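Local coordinates for protein putative oxygenase (Streptomyces coelicolor, PDB 2OG5) that catalyses the iron(II)- and 2-oxoglutarate-dependent 3-hydroxylation of L-asparagine, supplying (2S,3S)-3-hydroxyasparagine for biosynthesis of the calcium-dependent lipopeptide antibiotic, at residues E166-A171 and L175-N180; L147-G152 and L327-V332; R208-R213 and A285-T290; P230-A235 and E274-A279. All blocks are in the same frame, centred on the assembly; numbering follows the deposited sequence. Where two conformers were deposited one is given.

Followed from the N terminus, the chain illustrates how one jelly-roll oxygenase is closed at several levels, loop within loop. Contact 2 opens first, at 147-152, and closes last, when strand 326-333 of the large sheet comes back to the asparagine site. Within that long excursion contact 1 closes a short turn between 166-171 and the metal-bearing strand 176-179. Contact 3 then opens at strand 207-211, in the same four-stranded sheet as 176-179, and encloses contact 4, where 230-235 meets the start of helix 274-290; the end of that helix completes contact 3. None of the four cross. Contacts 1 and 2 meet through Asn170 and Arg329, contacts 1 and 3 through Phe178.

Contact 1 of 4, residues E166-A171 and L175-N180; sequences EFQGNA and LLTFHN. With NA (sodium ion), chain B.
Gln168 uses its side-chain amide to bind the backbone of Leu175 and Thr177, making this a surface contact in which a loop is fastened to a strand by a side chain acting much as a neighbouring strand would. The strand, 176-179, is an outer strand of a four-stranded antiparallel sheet of the jelly-roll, and it carries the metal ligand His179. Both ends of the amide are used. NE2 of Gln168 donates to Leu175 O over 2.9 Å, the acceptor lying almost in the amide plane, while Thr177 N donates to Gln168 OE1, also 2.9 Å, in the carbonyl plane and on a lone pair. These two nearly straight bonds fix the rotation of the amide. Its chain reaches them by folding at chi2 (-65°), which brings the amide back alongside the strand backbone. The CD1 branch of Leu176 packs 3.5 Å from Gln168 OE1 and close to Gly169 N.

One water bridges Gln168 OE1 and Thr177 O, donating to both. The same Thr177 carbonyl accepts from His179 ND1, with 2.9 Å between ND1 and Thr177 O and the oxygen near the ring plane, and on the far side of that ring NE2 holds the sodium ion at 2.4 Å, in company with Glu181, His311 and three waters. Sodium occupies here the site of the catalytic iron, and Asn170, next along the loop, binds L-asparagine. The bonding is consistent with a second-shell role: the glutamine and its water engage Thr177, whose carbonyl fixes the ND1 side of the imidazole and so probably keeps NE2 turned to the metal.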
loop_
_atom_site.group_PDB
_atom_site.type_symbol
_atom_site.label_atom_id
_atom_site.label_comp_id
_atom_site.label_asym_id
_atom_site.label_seq_id
_atom_site.Cartn_x
_atom_site.Cartn_y
_atom_site.Cartn_z
ATOM N N GLU A 166 17.914 9.566 0.567
ATOM C CA GLU A 166 17.462 10.088 -0.725
ATOM C C GLU A 166 16.721 9.070 -1.586
ATOM O O GLU A 166 16.314 9.393 -2.702
ATOM C CB GLU A 166 18.654 10.623 -1.529
ATOM C CG GLU A 166 19.488 11.660 -0.805
ATOM C CD GLU A 166 18.702 12.902 -0.417
ATOM O OE1 GLU A 166 17.865 13.365 -1.226
ATOM O OE2 GLU A 166 18.927 13.418 0.702
ATOM N N PHE A 167 16.542 7.856 -1.075
ATOM C CA PHE A 167 15.903 6.779 -1.829
ATOM C C PHE A 167 14.405 7.019 -1.952
ATOM O O PHE A 167 13.747 7.348 -0.959
ATOM C CB PHE A 167 16.153 5.447 -1.118
ATOM C CG PHE A 167 15.737 4.242 -1.904
ATOM C CD1 PHE A 167 16.420 3.883 -3.063
ATOM C CD2 PHE A 167 14.684 3.437 -1.474
ATOM C CE1 PHE A 167 16.041 2.763 -3.786
ATOM C CE2 PHE A 167 14.302 2.308 -2.203
ATOM C CZ PHE A 167 14.981 1.974 -3.350
ATOM N N GLN A 168 13.872 6.846 -3.167
ATOM C CA GLN A 168 12.427 6.903 -3.407
ATOM C C GLN A 168 11.810 5.544 -3.095
ATOM O O GLN A 168 11.452 4.775 -4.002
ATOM C CB GLN A 168 12.132 7.306 -4.859
ATOM C CG GLN A 168 12.477 8.742 -5.187
ATOM C CD GLN A 168 11.620 9.720 -4.402
ATOM O OE1 GLN A 168 10.393 9.643 -4.443
ATOM N NE2 GLN A 168 12.262 10.634 -3.673
ATOM N N GLY A 169 11.702 5.245 -1.805
ATOM C CA GLY A 169 11.189 3.969 -1.339
ATOM C C GLY A 169 11.151 3.839 0.171
ATOM O O GLY A 169 11.365 4.824 0.892
ATOM N N ASN A 170 10.889 2.618 0.638
ATOM C CA ASN A 170 10.663 2.310 2.062
ATOM C C ASN A 170 11.674 2.901 3.016
ATOM O O ASN A 170 11.300 3.412 4.068
ATOM C CB ASN A 170 10.641 0.795 2.298
ATOM C CG ASN A 170 9.386 0.153 1.774
ATOM O OD1 ASN A 170 8.673 0.750 0.971
ATOM N ND2 ASN A 170 9.097 -1.064 2.226
ATOM N N ALA A 171 12.950 2.810 2.648
ATOM C CA ALA A 171 14.051 3.170 3.534
ATOM C C ALA A 171 14.380 4.668 3.542
ATOM O O ALA A 171 15.200 5.116 4.343
ATOM C CB ALA A 171 15.291 2.371 3.157
ATOM N N LEU A 175 11.396 13.632 0.648
ATOM C CA LEU A 175 10.056 13.617 0.082
ATOM C C LEU A 175 9.909 12.467 -0.919
ATOM O O LEU A 175 10.713 12.334 -1.853
ATOM C CB LEU A 175 9.741 14.961 -0.575
ATOM C CG LEU A 175 8.302 15.121 -1.076
ATOM C CD1 LEU A 175 7.856 16.569 -0.982
ATOM C CD2 LEU A 175 8.151 14.607 -2.496
ATOM N N LEU A 176 8.879 11.644 -0.708
ATOM C CA LEU A 176 8.579 10.508 -1.562
ATOM C C LEU A 176 7.509 10.958 -2.546
ATOM O O LEU A 176 6.373 11.237 -2.158
ATOM C CB LEU A 176 8.066 9.346 -0.724
ATOM C CG LEU A 176 7.661 8.082 -1.474
ATOM C CD1 LEU A 176 8.869 7.434 -2.147
ATOM C CD2 LEU A 176 6.975 7.093 -0.541
ATOM N N THR A 177 7.887 11.050 -3.818
ATOM C CA THR A 177 7.017 11.609 -4.858
ATOM C C THR A 177 5.828 10.687 -5.152
ATOM O O THR A 177 5.949 9.458 -5.069
ATOM C CB THR A 177 7.811 11.924 -6.172
ATOM O OG1 THR A 177 6.908 12.128 -7.264
ATOM C CG2 THR A 177 8.745 10.809 -6.541
ATOM N N PHE A 178 4.692 11.292 -5.508
ATOM C CA PHE A 178 3.449 10.557 -5.773
ATOM C C PHE A 178 3.616 9.472 -6.822
ATOM O O PHE A 178 4.207 9.699 -7.879
ATOM C CB PHE A 178 2.336 11.504 -6.239
ATOM C CG PHE A 178 1.758 12.351 -5.137
ATOM C CD1 PHE A 178 1.039 11.783 -4.091
ATOM C CD2 PHE A 178 1.912 13.732 -5.167
ATOM C CE1 PHE A 178 0.502 12.584 -3.081
ATOM C CE2 PHE A 178 1.375 14.532 -4.162
ATOM C CZ PHE A 178 0.666 13.958 -3.130
ATOM N N HIS A 179 3.047 8.302 -6.530
ATOM C CA HIS A 179 3.091 7.177 -7.448
ATOM C C HIS A 179 2.016 6.154 -7.118
ATOM O O HIS A 179 1.581 6.029 -5.970
ATOM C CB HIS A 179 4.462 6.491 -7.392
ATOM C CG HIS A 179 4.795 5.914 -6.051
ATOM N ND1 HIS A 179 5.218 6.684 -4.986
ATOM C CD2 HIS A 179 4.755 4.639 -5.596
ATOM C CE1 HIS A 179 5.420 5.908 -3.936
ATOM N NE2 HIS A 179 5.147 4.662 -4.279
ATOM N N ASN A 180 1.602 5.420 -8.148
ATOM C CA ASN A 180 0.939 4.133 -7.954
ATOM C C ASN A 180 2.030 3.126 -7.619
ATOM O O ASN A 180 3.118 3.179 -8.199
ATOM C CB ASN A 180 0.210 3.679 -9.224
ATOM C CG ASN A 180 -0.954 4.587 -9.593
ATOM O OD1 ASN A 180 -0.920 5.251 -10.624
ATOM N ND2 ASN A 180 -1.995 4.603 -8.761
HETATM NA NA NA B . 4.588 3.148 -2.454
HETATM O O HOH W 1 8.550 7.917 -5.330
HETATM O O HOH W 2 6.328 2.306 -2.759
HETATM O O HOH W 3 5.649 3.980 -0.926
HETATM O O HOH W 4 4.256 1.971 -0.222
#

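Contact 2 of 4, residues L147-G152 and L327-V332; sequences LPEKNG and LQRTFV. With ACY (acetic acid), chain C.
Glu149 meets Arg329 and Phe331 in the interior of the jelly-roll, where the loop after strand 142-146 turns toward strand 326-333 of the large sheet; Glu149 and Arg329 both bind L-asparagine. Two anti torsions (chi1 170°, chi2 -173°) extend the glutamate toward the strand, and its carboxylate oxygens then divide their tasks. OE1 comes to the edge of the Phe331 ring, 3.4 Å from CE2. OE2 faces Arg329 NH2 across 3.9 Å, a long ion pair in which the oxygen lies well outside the guanidinium plane, so that charge alone acts between them. The firmer partner of NH2 is Gln156, whose OE1 accepts a hydrogen bond from it. Phe331 also supports the arginine, its CZ lying 3.4 Å above one face of the guanidinium, toward the rim.

Lys150 comes next, its amino group bound to the carbonyls of Ser121 and Asp157, and its side chain touches Asn170 of the substrate site. ND2 of Asn151 donates to a molecule of acetic acid, probably taken from the crystallisation liquor. Gly152 completes a left-handed turn: its N bonds back to Glu149 O at 3.1 Å, which ties the turn to the residue that carries the carboxylate. Beside the ion pair a water accepts from Arg329 NH1 at 3.1 Å and gives a weak bond to Glu149 OE2.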
loop_
_atom_site.group_PDB
_atom_site.type_symbol
_atom_site.label_atom_id
_atom_site.label_comp_id
_atom_site.label_asym_id
_atom_site.label_seq_id
_atom_site.Cartn_x
_atom_site.Cartn_y
_atom_site.Cartn_z
ATOM N N LEU A 147 8.972 -11.080 -6.155
ATOM C CA LEU A 147 10.257 -11.665 -5.758
ATOM C C LEU A 147 11.409 -10.634 -5.725
ATOM O O LEU A 147 12.227 -10.634 -4.787
ATOM C CB LEU A 147 10.582 -12.851 -6.665
ATOM C CG LEU A 147 11.849 -13.627 -6.299
ATOM C CD1 LEU A 147 11.816 -14.093 -4.839
ATOM C CD2 LEU A 147 12.077 -14.809 -7.233
ATOM N N PRO A 148 11.497 -9.751 -6.735
ATOM C CA PRO A 148 12.588 -8.762 -6.720
ATOM C C PRO A 148 12.482 -7.589 -5.743
ATOM O O PRO A 148 13.399 -6.752 -5.692
ATOM C CB PRO A 148 12.578 -8.215 -8.156
ATOM C CG PRO A 148 11.839 -9.196 -8.938
ATOM C CD PRO A 148 10.772 -9.689 -8.010
ATOM N N GLU A 149 11.392 -7.514 -4.979
ATOM C CA GLU A 149 11.176 -6.410 -4.043
ATOM C C GLU A 149 10.964 -6.966 -2.627
ATOM O O GLU A 149 10.019 -7.722 -2.380
ATOM C CB GLU A 149 9.965 -5.597 -4.503
ATOM C CG GLU A 149 9.451 -4.553 -3.532
ATOM C CD GLU A 149 8.147 -3.917 -3.988
ATOM O OE1 GLU A 149 7.200 -4.653 -4.359
ATOM O OE2 GLU A 149 8.072 -2.665 -3.955
ATOM N N LYS A 150 11.870 -6.614 -1.711
ATOM C CA LYS A 150 11.803 -7.107 -0.335
ATOM C C LYS A 150 11.773 -8.646 -0.301
ATOM O O LYS A 150 11.132 -9.264 0.568
ATOM C CB LYS A 150 10.583 -6.513 0.384
ATOM C CG LYS A 150 10.658 -4.999 0.602
ATOM C CD LYS A 150 11.436 -4.654 1.849
ATOM C CE LYS A 150 10.960 -3.367 2.489
ATOM N NZ LYS A 150 11.518 -3.242 3.842
ATOM N N ASN A 151 12.458 -9.267 -1.258
ATOM C CA ASN A 151 12.580 -10.719 -1.342
ATOM C C ASN A 151 11.232 -11.453 -1.335
ATOM O O ASN A 151 11.130 -12.598 -0.903
ATOM C CB ASN A 151 13.527 -11.241 -0.246
ATOM C CG ASN A 151 14.982 -10.819 -0.468
ATOM O OD1 ASN A 151 15.354 -10.320 -1.538
ATOM N ND2 ASN A 151 15.817 -11.046 0.540
ATOM N N GLY A 152 10.200 -10.795 -1.859
ATOM C CA GLY A 152 8.891 -11.413 -1.984
ATOM C C GLY A 152 8.138 -11.622 -0.687
ATOM O O GLY A 152 7.139 -12.331 -0.674
ATOM N N LEU A 327 6.102 1.340 9.917
ATOM C CA LEU A 327 4.883 0.753 9.349
ATOM C C LEU A 327 5.213 -0.635 8.846
ATOM O O LEU A 327 6.361 -0.931 8.525
ATOM C CB LEU A 327 4.326 1.562 8.173
ATOM C CG LEU A 327 4.346 3.075 8.243
ATOM C CD1 LEU A 327 3.789 3.696 6.959
ATOM C CD2 LEU A 327 3.587 3.596 9.464
ATOM N N GLN A 328 4.197 -1.487 8.768
ATOM C CA GLN A 328 4.303 -2.724 8.000
ATOM C C GLN A 328 3.292 -2.686 6.855
ATOM O O GLN A 328 2.186 -2.157 6.994
ATOM C CB GLN A 328 4.147 -3.950 8.893
ATOM C CG GLN A 328 5.379 -4.101 9.784
ATOM C CD GLN A 328 5.405 -5.345 10.635
ATOM O OE1 GLN A 328 4.371 -5.809 11.138
ATOM N NE2 GLN A 328 6.607 -5.880 10.838
ATOM N N ARG A 329 3.721 -3.210 5.711
ATOM C CA ARG A 329 2.998 -3.082 4.472
ATOM C C ARG A 329 2.703 -4.447 3.871
ATOM O O ARG A 329 3.567 -5.318 3.807
ATOM C CB ARG A 329 3.827 -2.272 3.476
ATOM C CG ARG A 329 3.093 -1.989 2.176
ATOM C CD ARG A 329 3.937 -1.183 1.251
ATOM N NE ARG A 329 5.099 -1.937 0.813
ATOM C CZ ARG A 329 6.117 -1.418 0.139
ATOM N NH1 ARG A 329 6.135 -0.134 -0.171
ATOM N NH2 ARG A 329 7.136 -2.195 -0.200
ATOM N N THR A 330 1.469 -4.604 3.393
ATOM C CA THR A 330 1.066 -5.766 2.617
ATOM C C THR A 330 0.250 -5.327 1.409
ATOM O O THR A 330 -0.599 -4.439 1.507
ATOM C CB THR A 330 0.247 -6.733 3.467
ATOM O OG1 THR A 330 1.105 -7.258 4.473
ATOM C CG2 THR A 330 -0.328 -7.875 2.645
ATOM N N PHE A 331 0.558 -5.941 0.269
ATOM C CA PHE A 331 -0.175 -5.740 -0.978
ATOM C C PHE A 331 -1.327 -6.722 -1.100
ATOM O O PHE A 331 -1.213 -7.885 -0.688
ATOM C CB PHE A 331 0.742 -5.944 -2.174
ATOM C CG PHE A 331 1.962 -5.057 -2.189
ATOM C CD1 PHE A 331 1.882 -3.722 -1.846
ATOM C CD2 PHE A 331 3.198 -5.569 -2.567
ATOM C CE1 PHE A 331 2.996 -2.909 -1.882
ATOM C CE2 PHE A 331 4.325 -4.763 -2.599
ATOM C CZ PHE A 331 4.218 -3.428 -2.270
ATOM N N VAL A 332 -2.432 -6.260 -1.683
ATOM C CA VAL A 332 -3.587 -7.102 -1.969
ATOM C C VAL A 332 -3.855 -7.170 -3.461
ATOM O O VAL A 332 -3.851 -6.144 -4.148
ATOM C CB VAL A 332 -4.838 -6.551 -1.285
ATOM C CG1 VAL A 332 -6.027 -7.482 -1.496
ATOM C CG2 VAL A 332 -4.565 -6.345 0.207
HETATM C C ACY C . 14.559 -11.346 4.266
HETATM O O ACY C . 14.277 -11.393 3.056
HETATM O OXT ACY C . 14.073 -12.087 5.145
HETATM C CH3 ACY C . 15.554 -10.308 4.683
HETATM O O HOH W 5 8.741 -0.084 -1.937
#

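Contact 3 of 4, residues R208-R213 and A285-T290; sequences RTACVR and AHFDAT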
loop_
_atom_site.group_PDB
_atom_site.type_symbol
_atom_site.label_atom_id
_atom_site.label_comp_id
_atom_site.label_asym_id
_atom_site.label_seq_id
_atom_site.Cartn_x
_atom_site.Cartn_y
_atom_site.Cartn_z
ATOM N N ARG A 208 0.764 10.759 2.233
ATOM C CA ARG A 208 -0.074 11.582 1.366
ATOM C C ARG A 208 -0.753 10.690 0.341
ATOM O O ARG A 208 -0.087 9.865 -0.293
ATOM C CB ARG A 208 0.752 12.650 0.648
ATOM C CG ARG A 208 1.530 13.599 1.578
ATOM C CD ARG A 208 1.932 14.859 0.823
ATOM N NE ARG A 208 0.816 15.796 0.677
ATOM C CZ ARG A 208 0.728 16.735 -0.268
ATOM N NH1 ARG A 208 1.669 16.872 -1.190
ATOM N NH2 ARG A 208 -0.312 17.550 -0.294
ATOM N N THR A 209 -2.067 10.833 0.189
ATOM C CA THR A 209 -2.813 10.082 -0.839
ATOM C C THR A 209 -3.600 11.055 -1.714
ATOM O O THR A 209 -4.199 11.993 -1.205
ATOM C CB THR A 209 -3.760 9.030 -0.210
ATOM O OG1 THR A 209 -4.733 9.668 0.619
ATOM C CG2 THR A 209 -2.963 8.027 0.626
ATOM N N ALA A 210 -3.583 10.841 -3.029
ATOM C CA ALA A 210 -4.346 11.687 -3.953
ATOM C C ALA A 210 -5.069 10.838 -4.989
ATOM O O ALA A 210 -4.460 10.007 -5.652
ATOM C CB ALA A 210 -3.434 12.673 -4.638
ATOM N N CYS A 211 -6.368 11.071 -5.130
ATOM C CA CYS A 211 -7.221 10.231 -5.964
ATOM C C CYS A 211 -7.542 10.919 -7.270
ATOM O O CYS A 211 -7.872 12.117 -7.291
ATOM C CB CYS A 211 -8.501 9.896 -5.202
ATOM S SG CYS A 211 -9.591 8.700 -6.004
ATOM N N VAL A 212 -7.458 10.163 -8.360
ATOM C CA VAL A 212 -7.822 10.675 -9.685
ATOM C C VAL A 212 -9.263 11.210 -9.713
ATOM O O VAL A 212 -9.571 12.107 -10.503
ATOM C CB VAL A 212 -7.631 9.608 -10.789
ATOM C CG1 VAL A 212 -8.652 8.489 -10.660
ATOM C CG2 VAL A 212 -7.698 10.250 -12.184
ATOM N N ARG A 213 -10.132 10.699 -8.840
ATOM C CA ARG A 213 -11.525 11.187 -8.755
ATOM C C ARG A 213 -11.639 12.649 -8.306
ATOM O O ARG A 213 -12.571 13.353 -8.713
ATOM C CB ARG A 213 -12.364 10.310 -7.821
ATOM C CG ARG A 213 -12.559 8.901 -8.345
ATOM C CD ARG A 213 -13.275 7.981 -7.369
ATOM N NE ARG A 213 -13.451 6.687 -8.020
ATOM C CZ ARG A 213 -13.327 5.496 -7.430
ATOM N NH1 ARG A 213 -13.050 5.383 -6.148
ATOM N NH2 ARG A 213 -13.488 4.399 -8.149
ATOM N N ALA A 285 0.586 18.959 -9.921
ATOM C CA ALA A 285 0.054 20.137 -9.237
ATOM C C ALA A 285 -1.284 19.865 -8.561
ATOM O O ALA A 285 -1.487 20.265 -7.417
ATOM C CB ALA A 285 -0.081 21.305 -10.214
ATOM N N HIS A 286 -2.189 19.186 -9.264
ATOM C CA HIS A 286 -3.520 18.898 -8.720
ATOM C C HIS A 286 -3.501 17.788 -7.661
ATOM O O HIS A 286 -4.285 17.837 -6.707
ATOM C CB HIS A 286 -4.512 18.570 -9.840
ATOM C CG HIS A 286 -4.939 19.769 -10.628
ATOM N ND1 HIS A 286 -4.280 20.188 -11.763
ATOM C CD2 HIS A 286 -5.945 20.655 -10.429
ATOM C CE1 HIS A 286 -4.863 21.278 -12.233
ATOM N NE2 HIS A 286 -5.871 21.587 -11.438
ATOM N N PHE A 287 -2.610 16.814 -7.814
ATOM C CA PHE A 287 -2.381 15.818 -6.756
ATOM C C PHE A 287 -1.941 16.535 -5.487
ATOM O O PHE A 287 -2.438 16.266 -4.389
ATOM C CB PHE A 287 -1.267 14.814 -7.103
ATOM C CG PHE A 287 -1.643 13.729 -8.084
ATOM C CD1 PHE A 287 -2.946 13.273 -8.232
ATOM C CD2 PHE A 287 -0.637 13.108 -8.810
ATOM C CE1 PHE A 287 -3.235 12.230 -9.132
ATOM C CE2 PHE A 287 -0.925 12.073 -9.695
ATOM C CZ PHE A 287 -2.220 11.651 -9.859
ATOM N N ASP A 288 -1.005 17.466 -5.637
ATOM C CA ASP A 288 -0.514 18.182 -4.487
ATOM C C ASP A 288 -1.640 18.963 -3.807
ATOM O O ASP A 288 -1.701 19.003 -2.584
ATOM C CB ASP A 288 0.610 19.130 -4.886
ATOM C CG ASP A 288 1.277 19.752 -3.696
ATOM O OD1 ASP A 288 2.029 19.030 -3.013
ATOM O OD2 ASP A 288 1.041 20.952 -3.450
ATOM N N ALA A 289 -2.522 19.577 -4.602
ATOM C CA ALA A 289 -3.579 20.436 -4.059
ATOM C C ALA A 289 -4.689 19.661 -3.348
ATOM O O ALA A 289 -5.286 20.164 -2.384
ATOM C CB ALA A 289 -4.180 21.297 -5.169
ATOM N N THR A 290 -4.952 18.440 -3.796
ATOM C CA THR A 290 -6.108 17.684 -3.319
ATOM C C THR A 290 -5.733 16.505 -2.420
ATOM O O THR A 290 -6.616 15.792 -1.948
ATOM C CB THR A 290 -6.914 17.139 -4.489
ATOM O OG1 THR A 290 -6.119 16.212 -5.237
ATOM C CG2 THR A 290 -7.375 18.285 -5.405
HETATM O O HOH W 6 -7.667 12.566 -2.352
HETATM O O HOH W 7 -6.869 13.798 -4.460
#
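Arg208 leaves strand 207-211 with its CB directed at helix 274-290, and its end closes on Asp288. From CB the chain runs out through CG and CD and bends at chi3 (78°), bringing the guanidinium round to the helix. NE is taken by Thr293 OG1, beyond the helix end. NH1 donates to Asp288 OD1 at 2.8 Å in a salt bridge: the oxygen lies near the guanidinium plane, yet the nitrogen approaches OD1 from above the plane of the carboxylate. NH2 instead reaches the backbone, bonding to Asp288 O at 3.0 Å on a lone pair, so one arginine holds both side chain and main chain of a single residue. The ring of Phe178 packs beside NH1.

This is a helix laid across the four-stranded sheet of the jelly-roll; the axes of 208-211 and 285-290 come within 7.5 Å, their N-to-C directions 117° apart. Two residues along, Ala210 CB abuts Phe287 CD1 at 3.7 Å, while Val310 of the adjoining strand also touches that ring. At the helix end Thr290 OG1 donates to His286 O and receives a hydrogen bond from a water 2.6 Å away; the water in turn accepts from Cys211 N. SG of Cys211 caps the following short helix by accepting from Arg213 N.

Contact 4 of 4, residues P230-A235 and E274-A279; sequences PEFRTA and ERAAEA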
loop_
_atom_site.group_PDB
_atom_site.type_symbol
_atom_site.label_atom_id
_atom_site.label_comp_id
_atom_site.label_asym_id
_atom_site.label_seq_id
_atom_site.Cartn_x
_atom_site.Cartn_y
_atom_site.Cartn_z
ATOM N N PRO A 230 -1.042 7.265 -25.637
ATOM C CA PRO A 230 0.067 6.374 -25.308
ATOM C C PRO A 230 1.424 7.067 -25.399
ATOM O O PRO A 230 2.245 6.731 -26.257
ATOM C CB PRO A 230 -0.067 5.264 -26.357
ATOM C CG PRO A 230 -0.624 5.957 -27.531
ATOM C CD PRO A 230 -1.571 6.993 -26.988
ATOM N N GLU A 231 1.656 8.033 -24.513
ATOM C CA GLU A 231 2.818 8.903 -24.622
ATOM C C GLU A 231 3.611 8.979 -23.318
ATOM O O GLU A 231 4.277 9.981 -23.043
ATOM C CB GLU A 231 2.359 10.281 -25.096
ATOM C CG GLU A 231 1.696 10.205 -26.471
ATOM C CD GLU A 231 1.230 11.534 -27.009
ATOM O OE1 GLU A 231 1.450 12.571 -26.356
ATOM O OE2 GLU A 231 0.642 11.530 -28.110
ATOM N N PHE A 232 3.556 7.894 -22.545
ATOM C CA PHE A 232 4.238 7.814 -21.254
ATOM C C PHE A 232 4.936 6.468 -21.103
ATOM O O PHE A 232 4.339 5.415 -21.330
ATOM C CB PHE A 232 3.238 8.012 -20.119
ATOM C CG PHE A 232 2.385 9.237 -20.271
ATOM C CD1 PHE A 232 2.779 10.450 -19.729
ATOM C CD2 PHE A 232 1.193 9.178 -20.985
ATOM C CE1 PHE A 232 1.986 11.583 -19.866
ATOM C CE2 PHE A 232 0.404 10.297 -21.139
ATOM C CZ PHE A 232 0.798 11.510 -20.579
ATOM N N ARG A 233 6.197 6.504 -20.690
ATOM C CA ARG A 233 7.003 5.302 -20.534
ATOM C C ARG A 233 7.378 5.119 -19.061
ATOM O O ARG A 233 8.034 5.975 -18.483
ATOM C CB ARG A 233 8.272 5.443 -21.366
ATOM C CG ARG A 233 9.162 4.212 -21.394
ATOM C CD ARG A 233 10.388 4.466 -22.265
ATOM N NE ARG A 233 10.033 4.750 -23.662
ATOM C CZ ARG A 233 9.900 3.842 -24.631
ATOM N NH1 ARG A 233 10.076 2.540 -24.393
ATOM N NH2 ARG A 233 9.574 4.235 -25.861
ATOM N N THR A 234 6.957 4.004 -18.468
ATOM C CA THR A 234 7.308 3.676 -17.081
ATOM C C THR A 234 8.102 2.373 -17.070
ATOM O O THR A 234 7.537 1.291 -17.012
ATOM C CB THR A 234 6.046 3.556 -16.208
ATOM O OG1 THR A 234 5.234 4.723 -16.380
ATOM C CG2 THR A 234 6.407 3.424 -14.718
ATOM N N ALA A 235 9.425 2.480 -17.155
ATOM C CA ALA A 235 10.265 1.284 -17.272
ATOM C C ALA A 235 10.367 0.588 -15.916
ATOM O O ALA A 235 10.257 1.251 -14.877
ATOM C CB ALA A 235 11.652 1.641 -17.804
ATOM N N GLU A 274 6.015 16.561 -25.672
ATOM C CA GLU A 274 5.946 17.779 -24.863
ATOM C C GLU A 274 4.593 17.931 -24.170
ATOM O O GLU A 274 4.543 18.361 -23.019
ATOM C CB GLU A 274 6.258 19.035 -25.692
ATOM C CG GLU A 274 6.212 20.350 -24.887
ATOM C CD GLU A 274 7.015 20.295 -23.586
ATOM O OE1 GLU A 274 8.190 19.866 -23.624
ATOM O OE2 GLU A 274 6.474 20.678 -22.521
ATOM N N ARG A 275 3.503 17.595 -24.859
ATOM C CA ARG A 275 2.180 17.695 -24.249
ATOM C C ARG A 275 2.074 16.731 -23.060
ATOM O O ARG A 275 1.458 17.063 -22.049
ATOM C CB ARG A 275 1.053 17.466 -25.268
ATOM C CG ARG A 275 0.872 16.044 -25.789
ATOM C CD ARG A 275 -0.516 15.900 -26.397
ATOM N NE ARG A 275 -0.751 14.595 -27.005
ATOM C CZ ARG A 275 -1.933 14.190 -27.469
ATOM N NH1 ARG A 275 -3.001 14.979 -27.403
ATOM N NH2 ARG A 275 -2.050 12.991 -28.013
ATOM N N ALA A 276 2.701 15.562 -23.182
ATOM C CA ALA A 276 2.762 14.588 -22.087
ATOM C C ALA A 276 3.510 15.164 -20.884
ATOM O O ALA A 276 3.072 15.009 -19.744
ATOM C CB ALA A 276 3.424 13.304 -22.548
ATOM N N ALA A 277 4.635 15.826 -21.140
ATOM C CA ALA A 277 5.399 16.479 -20.079
ATOM C C ALA A 277 4.567 17.540 -19.357
ATOM O O ALA A 277 4.560 17.588 -18.126
ATOM C CB ALA A 277 6.679 17.090 -20.639
ATOM N N GLU A 278 3.871 18.385 -20.117
ATOM C CA GLU A 278 2.989 19.398 -19.531
ATOM C C GLU A 278 1.876 18.747 -18.710
ATOM O O GLU A 278 1.534 19.238 -17.635
ATOM C CB GLU A 278 2.372 20.297 -20.611
ATOM C CG GLU A 278 1.540 21.462 -20.061
ATOM C CD GLU A 278 1.025 22.382 -21.143
ATOM O OE1 GLU A 278 1.826 23.184 -21.675
ATOM O OE2 GLU A 278 -0.185 22.311 -21.460
ATOM N N ALA A 279 1.310 17.659 -19.235
ATOM C CA ALA A 279 0.226 16.917 -18.571
ATOM C C ALA A 279 0.659 16.377 -17.214
ATOM O O ALA A 279 -0.097 16.463 -16.237
ATOM C CB ALA A 279 -0.272 15.780 -19.463
#
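Arg275 grips Glu231 side-on, NE bonding to OE1 and NH2 to OE2, each at 3.1 Å. The two bonds differ in approach although their lengths agree: NE comes to OE1 on the syn side but tilted out of the carboxylate plane, and NH2 reaches OE2 from still farther above it, as expected of flat groups turned 49° against each other. Arg275 CG stands between its backbone N and carbonyl carbon (chi1 71°), and the chain then runs straight to NE, crossing the glutamate at about a right angle. OE1 has a second partner in Thr273 OG1, the hydroxyl that also accepts from Ala276 N, so the carboxylate is bonded both to Arg275 and to the residue just before the helix.

Inward from this bridge the contact becomes apolar. The methyl of Ala276 lies against the Glu231 backbone, 3.5 Å from its O, and is equally close to CE1 of Phe232. That ring also touches Leu227 of helix 221-227, and the same helix receives Ala279 from the other segment. Far from the active site, the arrangement is that of a short antiparallel strand pair, 232-233 with 270-271, whose second strand runs almost directly into helix 274-290, with the helix start packed back on the first strand.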